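Local coordinates for aminoacyltransferase FemA (PDB 1LRZ), which adds glycines 2 and 3 of the pentaglycine bridge of Staphylococcus aureus peptidoglycan, using glycyl-tRNA as the donor, at residues 68-73 against 100-105; 202-207 against 327-332; 236-241 against 315-320. All coordinates share one frame; numbering follows the deposited sequence.

Contact 1 (68-73 against 100-105)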
loop_
_atom_site.group_PDB
_atom_site.type_symbol
_atom_site.label_atom_id
_atom_site.label_comp_id
_atom_site.label_asym_id
_atom_site.label_seq_id
_atom_site.Cartn_x
_atom_site.Cartn_y
_atom_site.Cartn_z
ATOM N N LYS A 68 -29.461 -2.880 -13.148
ATOM C CA LYS A 68 -28.096 -3.148 -12.721
ATOM C C LYS A 68 -27.423 -1.936 -12.102
ATOM O O LYS A 68 -27.641 -0.792 -12.519
ATOM C CB LYS A 68 -27.259 -3.616 -13.914
ATOM C CG LYS A 68 -27.669 -4.967 -14.466
ATOM C CD LYS A 68 -27.009 -5.200 -15.795
ATOM C CE LYS A 68 -27.484 -6.486 -16.447
ATOM N NZ LYS A 68 -26.870 -6.592 -17.802
ATOM N N TYR A 69 -26.603 -2.214 -11.099
ATOM C CA TYR A 69 -25.818 -1.203 -10.419
ATOM C C TYR A 69 -24.445 -1.269 -11.091
ATOM O O TYR A 69 -23.776 -2.301 -11.029
ATOM C CB TYR A 69 -25.700 -1.550 -8.932
ATOM C CG TYR A 69 -24.510 -0.928 -8.245
ATOM C CD1 TYR A 69 -24.323 0.446 -8.242
ATOM C CD2 TYR A 69 -23.561 -1.725 -7.601
ATOM C CE1 TYR A 69 -23.224 1.023 -7.614
ATOM C CE2 TYR A 69 -22.449 -1.161 -6.967
ATOM C CZ TYR A 69 -22.289 0.217 -6.978
ATOM O OH TYR A 69 -21.196 0.784 -6.359
ATOM N N PHE A 70 -24.052 -0.194 -11.772
ATOM C CA PHE A 70 -22.743 -0.143 -12.432
ATOM C C PHE A 70 -21.745 0.644 -11.564
ATOM O O PHE A 70 -22.065 1.727 -11.058
ATOM C CB PHE A 70 -22.855 0.507 -13.821
ATOM C CG PHE A 70 -23.127 -0.476 -14.936
ATOM C CD1 PHE A 70 -24.411 -0.966 -15.157
ATOM C CD2 PHE A 70 -22.092 -0.905 -15.772
ATOM C CE1 PHE A 70 -24.664 -1.878 -16.199
ATOM C CE2 PHE A 70 -22.331 -1.810 -16.810
ATOM C CZ PHE A 70 -23.622 -2.296 -17.028
ATOM N N TYR A 71 -20.542 0.087 -11.409
ATOM C CA TYR A 71 -19.471 0.684 -10.600
ATOM C C TYR A 71 -18.179 0.816 -11.436
ATOM O O TYR A 71 -17.776 -0.140 -12.109
ATOM C CB TYR A 71 -19.238 -0.200 -9.358
ATOM C CG TYR A 71 -18.075 0.228 -8.480
ATOM C CD1 TYR A 71 -17.975 1.540 -8.011
ATOM C CD2 TYR A 71 -17.067 -0.679 -8.128
ATOM C CE1 TYR A 71 -16.896 1.944 -7.224
ATOM C CE2 TYR A 71 -15.985 -0.287 -7.341
ATOM C CZ TYR A 71 -15.904 1.024 -6.896
ATOM O OH TYR A 71 -14.821 1.426 -6.151
ATOM N N SER A 72 -17.535 1.990 -11.401
ATOM C CA SER A 72 -16.315 2.218 -12.191
ATOM C C SER A 72 -14.993 1.705 -11.606
ATOM O O SER A 72 -13.933 1.896 -12.206
ATOM C CB SER A 72 -16.162 3.709 -12.518
ATOM O OG SER A 72 -15.859 4.457 -11.350
ATOM N N ASN A 73 -15.040 1.087 -10.431
ATOM C CA ASN A 73 -13.837 0.522 -9.828
ATOM C C ASN A 73 -12.595 1.429 -9.798
ATOM O O ASN A 73 -11.523 1.021 -10.248
ATOM C CB ASN A 73 -13.471 -0.784 -10.551
ATOM C CG ASN A 73 -14.572 -1.839 -10.452
ATOM O OD1 ASN A 73 -15.599 -1.758 -11.140
ATOM N ND2 ASN A 73 -14.368 -2.829 -9.592
ATOM N N HIS A 100 -27.435 -1.224 -21.031
ATOM C CA HIS A 100 -27.383 -2.432 -20.228
ATOM C C HIS A 100 -28.250 -2.412 -18.981
ATOM O O HIS A 100 -27.884 -2.977 -17.949
ATOM C CB HIS A 100 -25.930 -2.734 -19.874
ATOM C CG HIS A 100 -25.064 -2.988 -21.071
ATOM N ND1 HIS A 100 -24.987 -4.219 -21.687
ATOM C CD2 HIS A 100 -24.248 -2.164 -21.774
ATOM C CE1 HIS A 100 -24.160 -4.144 -22.715
ATOM N NE2 HIS A 100 -23.697 -2.908 -22.789
ATOM N N ARG A 101 -29.401 -1.755 -19.097
ATOM C CA ARG A 101 -30.396 -1.681 -18.026
ATOM C C ARG A 101 -29.835 -1.175 -16.697
ATOM O O ARG A 101 -30.156 -1.694 -15.623
ATOM C CB ARG A 101 -31.040 -3.066 -17.835
ATOM C CG ARG A 101 -31.689 -3.621 -19.120
ATOM C CD ARG A 101 -32.413 -4.972 -18.932
ATOM N NE ARG A 101 -33.149 -5.325 -20.148
ATOM C CZ ARG A 101 -34.042 -6.307 -20.244
ATOM N NH1 ARG A 101 -34.651 -6.536 -21.406
ATOM N NH2 ARG A 101 -34.328 -7.063 -19.185
ATOM N N CYS A 102 -29.003 -0.146 -16.774
ATOM C CA CYS A 102 -28.427 0.408 -15.572
ATOM C C CYS A 102 -29.482 1.190 -14.802
ATOM O O CYS A 102 -30.283 1.917 -15.396
ATOM C CB CYS A 102 -27.260 1.328 -15.935
ATOM S SG CYS A 102 -26.512 2.149 -14.516
ATOM N N LEU A 103 -29.488 1.026 -13.482
ATOM C CA LEU A 103 -30.405 1.757 -12.615
ATOM C C LEU A 103 -29.681 3.029 -12.171
ATOM O O LEU A 103 -30.268 4.110 -12.130
ATOM C CB LEU A 103 -30.771 0.932 -11.378
ATOM C CG LEU A 103 -31.549 1.718 -10.317
ATOM C CD1 LEU A 103 -32.815 2.327 -10.924
ATOM C CD2 LEU A 103 -31.904 0.786 -9.159
ATOM N N TYR A 104 -28.412 2.877 -11.796
ATOM C CA TYR A 104 -27.577 4.009 -11.406
ATOM C C TYR A 104 -26.108 3.664 -11.598
ATOM O O TYR A 104 -25.704 2.514 -11.422
ATOM C CB TYR A 104 -27.852 4.465 -9.962
ATOM C CG TYR A 104 -27.397 3.540 -8.859
ATOM C CD1 TYR A 104 -26.319 3.879 -8.035
ATOM C CD2 TYR A 104 -28.086 2.369 -8.590
ATOM C CE1 TYR A 104 -25.951 3.063 -6.953
ATOM C CE2 TYR A 104 -27.731 1.544 -7.521
ATOM C CZ TYR A 104 -26.666 1.897 -6.705
ATOM O OH TYR A 104 -26.333 1.079 -5.652
ATOM N N LEU A 105 -25.334 4.670 -11.996
ATOM C CA LEU A 105 -23.908 4.536 -12.267
ATOM C C LEU A 105 -23.109 5.239 -11.174
ATOM O O LEU A 105 -23.301 6.429 -10.910
ATOM C CB LEU A 105 -23.590 5.141 -13.635
ATOM C CG LEU A 105 -22.126 5.378 -14.021
ATOM C CD1 LEU A 105 -21.345 4.073 -13.978
ATOM C CD2 LEU A 105 -22.083 5.997 -15.415
#

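Contact 2 (202-207 against 327-332)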
loop_
_atom_site.group_PDB
_atom_site.type_symbol
_atom_site.label_atom_id
_atom_site.label_comp_id
_atom_site.label_asym_id
_atom_site.label_seq_id
_atom_site.Cartn_x
_atom_site.Cartn_y
_atom_site.Cartn_z
ATOM N N PRO A 202 -1.970 -18.230 5.618
ATOM C CA PRO A 202 -2.468 -18.142 6.997
ATOM C C PRO A 202 -1.504 -17.448 7.971
ATOM O O PRO A 202 -1.939 -16.913 8.998
ATOM C CB PRO A 202 -2.751 -19.603 7.369
ATOM C CG PRO A 202 -1.888 -20.398 6.413
ATOM C CD PRO A 202 -2.013 -19.619 5.130
ATOM N N ILE A 203 -0.205 -17.460 7.660
ATOM C CA ILE A 203 0.769 -16.780 8.510
ATOM C C ILE A 203 0.433 -15.292 8.459
ATOM O O ILE A 203 0.392 -14.619 9.488
ATOM C CB ILE A 203 2.226 -16.951 8.010
ATOM C CG1 ILE A 203 2.643 -18.420 8.063
ATOM C CG2 ILE A 203 3.168 -16.105 8.869
ATOM C CD1 ILE A 203 4.088 -18.653 7.653
ATOM N N PHE A 204 0.199 -14.783 7.251
ATOM C CA PHE A 204 -0.153 -13.375 7.065
ATOM C C PHE A 204 -1.468 -13.096 7.787
ATOM O O PHE A 204 -1.618 -12.085 8.475
ATOM C CB PHE A 204 -0.322 -13.056 5.573
ATOM C CG PHE A 204 -1.096 -11.794 5.310
ATOM C CD1 PHE A 204 -0.513 -10.543 5.522
ATOM C CD2 PHE A 204 -2.430 -11.857 4.894
ATOM C CE1 PHE A 204 -1.251 -9.368 5.330
ATOM C CE2 PHE A 204 -3.180 -10.690 4.698
ATOM C CZ PHE A 204 -2.588 -9.440 4.916
ATOM N N ARG A 205 -2.416 -14.011 7.618
ATOM C CA ARG A 205 -3.733 -13.898 8.232
ATOM C C ARG A 205 -3.673 -13.805 9.752
ATOM O O ARG A 205 -4.511 -13.147 10.369
ATOM C CB ARG A 205 -4.589 -15.097 7.830
ATOM C CG ARG A 205 -4.856 -15.181 6.335
ATOM C CD ARG A 205 -6.308 -14.866 6.024
ATOM N NE ARG A 205 -6.717 -13.579 6.571
ATOM C CZ ARG A 205 -7.979 -13.163 6.645
ATOM N NH1 ARG A 205 -8.965 -13.933 6.217
ATOM N NH2 ARG A 205 -8.263 -11.956 7.118
ATOM N N SER A 206 -2.682 -14.454 10.353
ATOM C CA SER A 206 -2.547 -14.430 11.805
ATOM C C SER A 206 -2.323 -13.011 12.329
ATOM O O SER A 206 -2.679 -12.709 13.467
ATOM C CB SER A 206 -1.386 -15.319 12.256
ATOM O OG SER A 206 -0.141 -14.696 11.976
ATOM N N PHE A 207 -1.738 -12.142 11.504
ATOM C CA PHE A 207 -1.479 -10.761 11.921
ATOM C C PHE A 207 -2.685 -9.840 11.787
ATOM O O PHE A 207 -2.710 -8.762 12.375
ATOM C CB PHE A 207 -0.328 -10.150 11.121
ATOM C CG PHE A 207 0.993 -10.796 11.372
ATOM C CD1 PHE A 207 1.461 -11.794 10.529
ATOM C CD2 PHE A 207 1.758 -10.437 12.479
ATOM C CE1 PHE A 207 2.679 -12.420 10.777
ATOM C CE2 PHE A 207 2.980 -11.060 12.736
ATOM C CZ PHE A 207 3.437 -12.059 11.886
ATOM N N TYR A 327 0.695 -0.336 -0.067
ATOM C CA TYR A 327 0.686 -1.090 1.186
ATOM C C TYR A 327 -0.819 -1.195 1.502
ATOM O O TYR A 327 -1.409 -0.289 2.096
ATOM C CB TYR A 327 1.401 -0.304 2.280
ATOM C CG TYR A 327 1.217 -0.867 3.668
ATOM C CD1 TYR A 327 1.381 -2.230 3.919
ATOM C CD2 TYR A 327 0.915 -0.030 4.744
ATOM C CE1 TYR A 327 1.251 -2.748 5.204
ATOM C CE2 TYR A 327 0.785 -0.539 6.039
ATOM C CZ TYR A 327 0.952 -1.896 6.260
ATOM O OH TYR A 327 0.815 -2.402 7.535
ATOM N N TYR A 328 -1.434 -2.295 1.081
ATOM C CA TYR A 328 -2.866 -2.477 1.262
ATOM C C TYR A 328 -3.319 -2.857 2.667
ATOM O O TYR A 328 -4.251 -2.263 3.209
ATOM C CB TYR A 328 -3.385 -3.515 0.269
ATOM C CG TYR A 328 -4.886 -3.652 0.304
ATOM C CD1 TYR A 328 -5.707 -2.633 -0.182
ATOM C CD2 TYR A 328 -5.489 -4.769 0.882
ATOM C CE1 TYR A 328 -7.103 -2.717 -0.087
ATOM C CE2 TYR A 328 -6.885 -4.867 0.984
ATOM C CZ TYR A 328 -7.682 -3.835 0.497
ATOM O OH TYR A 328 -9.052 -3.924 0.613
ATOM N N ALA A 329 -2.650 -3.834 3.261
ATOM C CA ALA A 329 -3.007 -4.304 4.587
ATOM C C ALA A 329 -1.786 -4.918 5.238
ATOM O O ALA A 329 -0.879 -5.405 4.554
ATOM C CB ALA A 329 -4.120 -5.343 4.482
ATOM N N GLY A 330 -1.763 -4.892 6.562
ATOM C CA GLY A 330 -0.640 -5.463 7.270
ATOM C C GLY A 330 -0.873 -5.525 8.761
ATOM O O GLY A 330 -1.846 -4.968 9.274
ATOM N N GLY A 331 0.029 -6.206 9.456
ATOM C CA GLY A 331 -0.087 -6.330 10.894
ATOM C C GLY A 331 1.255 -6.695 11.495
ATOM O O GLY A 331 2.132 -7.231 10.803
ATOM N N THR A 332 1.412 -6.399 12.782
ATOM C CA THR A 332 2.646 -6.688 13.497
ATOM C C THR A 332 2.341 -7.289 14.873
ATOM O O THR A 332 1.412 -6.862 15.550
ATOM C CB THR A 332 3.477 -5.406 13.661
ATOM O OG1 THR A 332 3.864 -4.940 12.364
ATOM C CG2 THR A 332 4.732 -5.662 14.502
#

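Contact 3 (236-241 against 315-320)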
loop_
_atom_site.group_PDB
_atom_site.type_symbol
_atom_site.label_atom_id
_atom_site.label_comp_id
_atom_site.label_asym_id
_atom_site.label_seq_id
_atom_site.Cartn_x
_atom_site.Cartn_y
_atom_site.Cartn_z
ATOM N N VAL A 236 1.174 -8.737 -6.911
ATOM C CA VAL A 236 0.907 -8.779 -5.483
ATOM C C VAL A 236 2.071 -9.499 -4.801
ATOM O O VAL A 236 2.595 -10.475 -5.323
ATOM C CB VAL A 236 -0.438 -9.495 -5.158
ATOM C CG1 VAL A 236 -0.464 -10.895 -5.759
ATOM C CG2 VAL A 236 -0.627 -9.568 -3.648
ATOM N N LEU A 237 2.487 -8.997 -3.642
ATOM C CA LEU A 237 3.569 -9.607 -2.883
ATOM C C LEU A 237 3.158 -9.557 -1.422
ATOM O O LEU A 237 2.488 -8.609 -0.992
ATOM C CB LEU A 237 4.889 -8.847 -3.094
ATOM C CG LEU A 237 5.617 -9.081 -4.423
ATOM C CD1 LEU A 237 6.854 -8.184 -4.500
ATOM C CD2 LEU A 237 6.000 -10.564 -4.530
ATOM N N VAL A 238 3.559 -10.580 -0.671
ATOM C CA VAL A 238 3.217 -10.702 0.742
ATOM C C VAL A 238 4.486 -10.848 1.578
ATOM O O VAL A 238 4.828 -11.946 2.024
ATOM C CB VAL A 238 2.319 -11.949 0.996
ATOM C CG1 VAL A 238 1.877 -12.003 2.465
ATOM C CG2 VAL A 238 1.098 -11.913 0.077
ATOM N N PRO A 239 5.211 -9.740 1.788
ATOM C CA PRO A 239 6.432 -9.848 2.588
ATOM C C PRO A 239 6.142 -10.181 4.052
ATOM O O PRO A 239 5.183 -9.680 4.637
ATOM C CB PRO A 239 7.077 -8.474 2.425
ATOM C CG PRO A 239 5.877 -7.552 2.241
ATOM C CD PRO A 239 4.998 -8.356 1.313
ATOM N N LEU A 240 6.977 -11.046 4.620
ATOM C CA LEU A 240 6.884 -11.452 6.017
ATOM C C LEU A 240 8.244 -11.190 6.673
ATOM O O LEU A 240 9.275 -11.673 6.191
ATOM C CB LEU A 240 6.562 -12.953 6.148
ATOM C CG LEU A 240 6.836 -13.500 7.570
ATOM C CD1 LEU A 240 5.739 -13.012 8.521
ATOM C CD2 LEU A 240 6.913 -15.031 7.582
ATOM N N ALA A 241 8.248 -10.409 7.748
ATOM C CA ALA A 241 9.476 -10.141 8.484
ATOM C C ALA A 241 9.485 -11.266 9.507
ATOM O O ALA A 241 8.439 -11.575 10.104
ATOM C CB ALA A 241 9.399 -8.783 9.188
ATOM N N ALA A 315 3.891 -8.622 8.837
ATOM C CA ALA A 315 3.615 -8.982 7.451
ATOM C C ALA A 315 2.767 -7.913 6.785
ATOM O O ALA A 315 2.080 -7.133 7.460
ATOM C CB ALA A 315 2.899 -10.336 7.379
ATOM N N GLY A 316 2.826 -7.882 5.457
ATOM C CA GLY A 316 2.059 -6.916 4.700
ATOM C C GLY A 316 1.587 -7.524 3.397
ATOM O O GLY A 316 2.186 -8.477 2.881
ATOM N N PHE A 317 0.504 -6.967 2.868
ATOM C CA PHE A 317 -0.077 -7.418 1.604
ATOM C C PHE A 317 0.096 -6.222 0.660
ATOM O O PHE A 317 -0.492 -5.160 0.885
ATOM C CB PHE A 317 -1.558 -7.723 1.800
ATOM C CG PHE A 317 -2.121 -8.656 0.780
ATOM C CD1 PHE A 317 -1.923 -10.030 0.892
ATOM C CD2 PHE A 317 -2.872 -8.171 -0.282
ATOM C CE1 PHE A 317 -2.469 -10.908 -0.037
ATOM C CE2 PHE A 317 -3.421 -9.048 -1.220
ATOM C CZ PHE A 317 -3.216 -10.419 -1.089
ATOM N N PHE A 318 0.896 -6.394 -0.388
ATOM C CA PHE A 318 1.192 -5.303 -1.308
ATOM C C PHE A 318 0.787 -5.506 -2.760
ATOM O O PHE A 318 0.977 -6.585 -3.321
ATOM C CB PHE A 318 2.695 -5.011 -1.314
ATOM C CG PHE A 318 3.214 -4.366 -0.059
ATOM C CD1 PHE A 318 3.404 -5.111 1.100
ATOM C CD2 PHE A 318 3.540 -3.005 -0.051
ATOM C CE1 PHE A 318 3.907 -4.516 2.260
ATOM C CE2 PHE A 318 4.041 -2.397 1.094
ATOM C CZ PHE A 318 4.227 -3.157 2.261
ATOM N N PHE A 319 0.249 -4.450 -3.369
ATOM C CA PHE A 319 -0.099 -4.481 -4.789
ATOM C C PHE A 319 1.009 -3.726 -5.525
ATOM O O PHE A 319 1.454 -2.652 -5.086
ATOM C CB PHE A 319 -1.465 -3.836 -5.019
ATOM C CG PHE A 319 -2.591 -4.600 -4.382
ATOM C CD1 PHE A 319 -3.585 -3.940 -3.666
ATOM C CD2 PHE A 319 -2.629 -5.993 -4.455
ATOM C CE1 PHE A 319 -4.600 -4.658 -3.029
ATOM C CE2 PHE A 319 -3.647 -6.719 -3.820
ATOM C CZ PHE A 319 -4.630 -6.050 -3.106
ATOM N N ILE A 320 1.467 -4.293 -6.637
ATOM C CA ILE A 320 2.560 -3.697 -7.384
ATOM C C ILE A 320 2.203 -3.464 -8.841
ATOM O O ILE A 320 1.914 -4.397 -9.584
ATOM C CB ILE A 320 3.832 -4.600 -7.321
ATOM C CG1 ILE A 320 4.259 -4.811 -5.860
ATOM C CG2 ILE A 320 4.968 -3.981 -8.121
ATOM C CD1 ILE A 320 3.475 -5.879 -5.152
#

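Contact 1 (68-73 against 100-105)
The rings of Y69 and Y104 lie nearly parallel but slid apart, with planes at 30° and centroids 4.8 Å apart. They barely overlap. The hydroxyl of Y104 sits over one face of Y69. Y104 reaches this place because its CG stands between the backbone N and the carbonyl carbon (chi1 70°). The Y69 hydroxyl is bonded to H106, and the Y104 ring also meets Y406. F70, K68, C102 and L105 point to the other side of the sheet. There the F70 ring is met obliquely by H100 CB, 3.7 Å from F70 CZ, and by C102. The sulfur of C102 is 5.0 Å from the F70 ring centroid, also at an oblique angle. F70 CB rests on L105 CD1 at 3.9 Å. Helix 83-98 covers this face through V97 and L93. It is the helix of a beta-alpha-beta unit whose two parallel strands meet here. F70 N donates to Y104 O at 3.2 Å, while L103 N makes a nearly straight bond of 2.8 Å to K68 O. The register slips by one between K68 and Y69, a beta bulge. K68 is extended beyond CG and lies alongside the carbonyl of H100, with CD 3.2 Å from H100 O. Its NZ forms a salt bridge with E39. That carboxylate probably stabilises the ammonium charge, while the ammonium would tend to disfavour a proton on the nearby H100 imidazole.

Contact 2 (202-207 against 327-332)
F207 lies against the backbone of G331, where helix 201-207 crosses strand 325-332 of the large mixed sheet. The axes of the two segments make an angle of 76° and approach to 7.6 Å. This is helix-on-sheet packing, and the tight part is at the C-terminal end of 202-207. G331 has no side chain, and its CA comes within 4.8 Å of F207 CA. F207 has CG anti to its carbonyl carbon (chi1 -66°), which brings the ring to the G331 carbonyl. Its CD2 is 3.6 Å from G331 O, and the carbonyl approaches the ring obliquely. T332 CA lies beside the same ring atom. G331 O itself is taken up by the hydroxyl of S314 and by the backbone of A315. One turn earlier the packing is looser. F204 CE1 is 4.1 Å from A329 O, which lies at the edge of the ring near its plane. F204 CZ stands 4.4 Å from A329 CB. The F204 ring is nevertheless buried, since F317 and Y225 also meet it. A329 follows Y328 in a classic beta bulge facing F317. The outer side of the helix is different in kind. P202 and S206 are exposed, and R205 turns to a salt bridge with D222. Between helix and strand the contact is wholly one of packing. F207 also touches P312 of the adjacent strand 310-320 and L240 of strand 236-244 beyond it. Within the helix, F204 O lies in the plane of the F207 ring, at its edge.

Contact 3 (236-241 against 315-320)
V236 starts the walk, paired with F319 at a non-hydrogen-bonded position. Its CG2 is anti to the backbone N and sits over one face of the F317 ring, 4.0 Å from the centroid and 26° off the normal. This is a CH-pi contact. V236 CA also points its hydrogen at F318 O, 3.1 Å away. L237 comes next and forms the hydrogen-bonded pair with F318. L237 N gives a 2.9 Å bond to F318 O, in the carbonyl plane. F318 N returns one of 2.8 Å to L237 O. The L237 side chain crosses that of I320 at about a right angle, and I320 CD1 touches L237 CB. V238 turns CG2 to the CD1 side of the F317 ring, which it meets obliquely. Its own backbone bonds to L196, toward strand 192-195. P239 has no N-H to offer, so its N and G316 O remain close without a bond. Its CG packs obliquely on F318 CE1 at 3.6 Å, while P239 O accepts G316 N at 3.1 Å. L240 closes the walk, with CD1 4.1 Å from A315 CB. Y225 meets the F317 ring edge-to-face. From helix 341-355, M349 lies on F318, and Y352 on L237 and I320. Strands 236-244 and 310-320 thus run antiparallel as neighbours in the large mixed sheet. The chain between them forms the long helices 245-272 and 277-307, the antiparallel helical arm known from FemA.

From the N terminus, contact 1 closes first, after the short excursion through helix 83-98. It belongs to the sheet holding strands 67-78 and 102-107 and is finished before the others begin. Contact 2 opens at 202-207, and contact 3 opens at 236-241. The chain then runs out and back through the helical arm. Contact 3 closes at 315-320 and contact 2 closes later, at 327-332, so contact 3 is enclosed by contact 2. These two touch: A329 O and F317 N form a probable hydrogen bond. Both contacts belong to the other mixed sheet. Contact 1 is centred about 33 Å from the centre of contact 2 and does not touch either.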